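Local structure of aminotransferase, class III (Thermomicrobium roseum, 6IO1) at residues His327-Ala330 with Cys331-Leu335; Arg336-Asp339 with Ile340-Ala343. The protein acts as a thermostable (S)-enantioselective omega-transaminase that probably moves amino groups between substrates by way of a pyridoxal 5'-phosphate cofactor. One frame throughout, in Å; residues are numbered along the deposited sequence.

Contact 1 (His327-Ala330 with Cys331-Leu335); sequences HPVA and CAVAL
Cys331 N reaches back to His327 O at 2.9 Å and closes the first turn of helix 328-344. The same i to i+4 step continues residue by residue: the N atoms of Ala332, Val333 and Ala334 hydrogen-bond to the carbonyls of Pro328, Val329 and Ala330, the straightest being Val333 N to Val329 O (2.9 Å, N-H...O 169°). His327 is the N-cap. With CG anti to its backbone N (chi1 -167°), the imidazole comes round to the N-H groups of the first turn, where ND1 accepts two weak bonds, from Val329 N at 3.2 Å and Ala330 N at 3.5 Å. Val329 CB and Ala330 N both lie at the ring's edge in its plane, while Pro328 CD lies above one face, out toward the rim.

The tight packing follows the buried sides of the helix. Ala330 lies against Val296, and Ala334 against Thr292 and Leu298, in the 292-298 loop; Cys331 packs on Thr97 and Leu100 of helix 95-107. Val333 brings CG2 to 3.3 Å from Val329 O, and both valines pack on Ala76 of helix 70-82. Between the two side chains themselves the fit is slack, with Val329 CG1 and Val333 CG2 4.5 Å apart. Ala332 lies on the looser side, partly exposed, its CB 3.5 Å from Pro328 O.

Across the dimer interface His327 NE2 bonds to Gly294 O of the second subunit. Although the ND1 bonds are weak, this pattern is consistent with a neutral ring protonated on NE2, one histidine capping its own helix and bonding to the neighbouring chain.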
# COMPACT_ATOMS: atom_id res chain seq x y z
N HIS B 327 6.26 -1.54 9.69
CA HIS B 327 5.33 -1.84 10.77
C HIS B 327 5.93 -2.90 11.70
O HIS B 327 6.33 -3.97 11.24
CB HIS B 327 4.00 -2.33 10.20
CG HIS B 327 2.89 -2.38 11.20
ND1 HIS B 327 2.71 -3.45 12.05
CD2 HIS B 327 1.91 -1.49 11.48
CE1 HIS B 327 1.66 -3.21 12.82
NE2 HIS B 327 1.16 -2.04 12.50
N PRO B 328 6.02 -2.62 13.01
CA PRO B 328 6.71 -3.57 13.91
C PRO B 328 6.11 -4.96 13.93
O PRO B 328 6.85 -5.95 13.96
CB PRO B 328 6.59 -2.88 15.28
CG PRO B 328 6.43 -1.43 14.96
CD PRO B 328 5.61 -1.39 13.70
N VAL B 329 4.78 -5.07 13.90
CA VAL B 329 4.15 -6.39 13.91
C VAL B 329 4.48 -7.14 12.63
O VAL B 329 4.81 -8.33 12.66
CB VAL B 329 2.63 -6.25 14.12
CG1 VAL B 329 1.97 -7.62 14.21
CG2 VAL B 329 2.35 -5.42 15.36
N ALA B 330 4.39 -6.45 11.49
CA ALA B 330 4.73 -7.08 10.22
C ALA B 330 6.17 -7.55 10.20
O ALA B 330 6.47 -8.66 9.74
CB ALA B 330 4.47 -6.10 9.06
N CYS B 331 7.09 -6.72 10.70
CA CYS B 331 8.51 -7.08 10.70
C CYS B 331 8.79 -8.25 11.64
O CYS B 331 9.60 -9.13 11.31
CB CYS B 331 9.36 -5.87 11.06
SG CYS B 331 9.29 -4.54 9.84
N ALA B 332 8.15 -8.28 12.81
CA ALA B 332 8.33 -9.41 13.72
C ALA B 332 7.81 -10.70 13.10
O ALA B 332 8.47 -11.75 13.18
CB ALA B 332 7.64 -9.13 15.05
N VAL B 333 6.63 -10.64 12.49
CA VAL B 333 6.09 -11.82 11.81
C VAL B 333 7.01 -12.24 10.68
O VAL B 333 7.20 -13.44 10.43
CB VAL B 333 4.65 -11.54 11.32
CG1 VAL B 333 4.18 -12.65 10.39
CG2 VAL B 333 3.71 -11.39 12.50
N ALA B 334 7.60 -11.27 9.98
CA ALA B 334 8.54 -11.58 8.91
C ALA B 334 9.78 -12.29 9.46
O ALA B 334 10.30 -13.21 8.83
CB ALA B 334 8.94 -10.31 8.17
N LEU B 335 10.28 -11.84 10.61
CA LEU B 335 11.44 -12.49 11.21
C LEU B 335 11.12 -13.94 11.57
O LEU B 335 11.92 -14.85 11.28
CB LEU B 335 11.89 -11.72 12.46
CG LEU B 335 12.52 -10.35 12.22
CD1 LEU B 335 12.75 -9.63 13.55
CD2 LEU B 335 13.82 -10.48 11.45

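Contact 2 (Arg336-Asp339 with Ile340-Ala343); sequences RNLD and ILLA
Ile340 N bonds to Arg336 O at 3.0 Å, and CG1 of the isoleucine rests against the same oxygen, 3.5 Å from Arg336 O, placed beside the backbone N by chi1 -64°. The isoleucine then runs back toward the start of the helix and packs on Leu72 of helix 70-82. At Leu341 the bond goes to Asn337 O, and the side chain takes the other course, CG anti to its backbone N (chi1 -164°), bringing CD2 to 4.4 Å from Leu338 CD2; both leucines also touch Phe266. Leu342 binds Leu338 O through its N (2.9 Å) and crowds that oxygen with CG at 3.2 Å, and its side chain also packs on Trp347 of helix 346-361. Ala343, exposed, completes the turn on Asp339 O, with its CB 3.1 Å away.

On the first segment two opposite charges lie three residues apart. Arg336 NH1 and Asp339 OD2 form a salt bridge at 3.4 Å whose hydrogen bond is weak, while Asp339 CB lies in the guanidinium plane at its edge. With Arg103 in a salt bridge to OD1 and Arg336 more weakly placed at OD2, Asp339 is probably kept ionised, and it probably links the helix electrostatically to helix 95-107.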
# COMPACT_ATOMS: atom_id res chain seq x y z
N ARG B 336 9.95 -14.18 12.16
CA ARG B 336 9.58 -15.56 12.49
C ARG B 336 9.38 -16.40 11.23
O ARG B 336 9.80 -17.57 11.17
CB ARG B 336 8.30 -15.56 13.34
CG ARG B 336 8.18 -16.76 14.26
CD ARG B 336 9.19 -16.68 15.40
NE ARG B 336 9.18 -17.90 16.21
CZ ARG B 336 9.90 -18.98 15.94
NH1 ARG B 336 10.71 -18.99 14.89
NH2 ARG B 336 9.83 -20.04 16.73
N ASN B 337 8.75 -15.82 10.21
CA ASN B 337 8.55 -16.51 8.94
C ASN B 337 9.88 -16.87 8.30
O ASN B 337 10.02 -17.96 7.73
CB ASN B 337 7.71 -15.64 8.01
CG ASN B 337 7.44 -16.31 6.68
OD1 ASN B 337 6.73 -17.31 6.60
ND2 ASN B 337 7.99 -15.74 5.61
N LEU B 338 10.85 -15.96 8.35
CA LEU B 338 12.18 -16.25 7.83
C LEU B 338 12.86 -17.34 8.63
O LEU B 338 13.56 -18.19 8.07
CB LEU B 338 13.03 -14.98 7.83
CG LEU B 338 12.68 -13.96 6.74
CD1 LEU B 338 13.62 -12.77 6.79
CD2 LEU B 338 12.71 -14.62 5.37
N ASP B 339 12.65 -17.35 9.96
CA ASP B 339 13.18 -18.44 10.77
C ASP B 339 12.68 -19.78 10.26
O ASP B 339 13.46 -20.71 10.03
CB ASP B 339 12.76 -18.26 12.23
CG ASP B 339 13.44 -17.08 12.90
OD1 ASP B 339 14.42 -16.56 12.34
OD2 ASP B 339 12.97 -16.67 13.98
N ILE B 340 11.37 -19.88 10.03
CA ILE B 340 10.79 -21.14 9.57
C ILE B 340 11.25 -21.47 8.16
O ILE B 340 11.60 -22.62 7.86
CB ILE B 340 9.25 -21.08 9.67
CG1 ILE B 340 8.83 -20.95 11.13
CG2 ILE B 340 8.63 -22.32 9.04
CD1 ILE B 340 7.34 -20.85 11.33
N LEU B 341 11.27 -20.48 7.26
CA LEU B 341 11.64 -20.71 5.87
C LEU B 341 13.08 -21.20 5.76
O LEU B 341 13.37 -22.16 5.02
CB LEU B 341 11.44 -19.43 5.06
CG LEU B 341 11.41 -19.51 3.53
CD1 LEU B 341 10.15 -20.20 3.05
CD2 LEU B 341 11.52 -18.12 2.93
N LEU B 342 14.01 -20.55 6.47
CA LEU B 342 15.41 -20.96 6.43
C LEU B 342 15.61 -22.31 7.12
O LEU B 342 16.33 -23.17 6.60
CB LEU B 342 16.29 -19.89 7.06
CG LEU B 342 16.27 -18.51 6.40
CD1 LEU B 342 17.06 -17.51 7.22
CD2 LEU B 342 16.80 -18.58 4.98
N ALA B 343 15.01 -22.49 8.30
CA ALA B 343 15.22 -23.73 9.04
C ALA B 343 14.71 -24.93 8.27
O ALA B 343 15.36 -25.98 8.23
CB ALA B 343 14.54 -23.64 10.41

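Followed from the N terminus, the two contacts come in series on the single helix 328-344: contact 1 is finished at Leu335 before contact 2 opens at Arg336. Neither nests in or crosses the other, and each closes no more than helical turns, their centres about 13 Å apart. Helices 70-82 and 95-107 flank both. The loop following the cofactor-pocket residue Lys289 also runs beside both, and Ser293 in it hydrogen-bonds to Asn337 of contact 2. They differ at the ends: 327-335 meets the second subunit, whereas 336-343 leads within its own chain to helix 346-361.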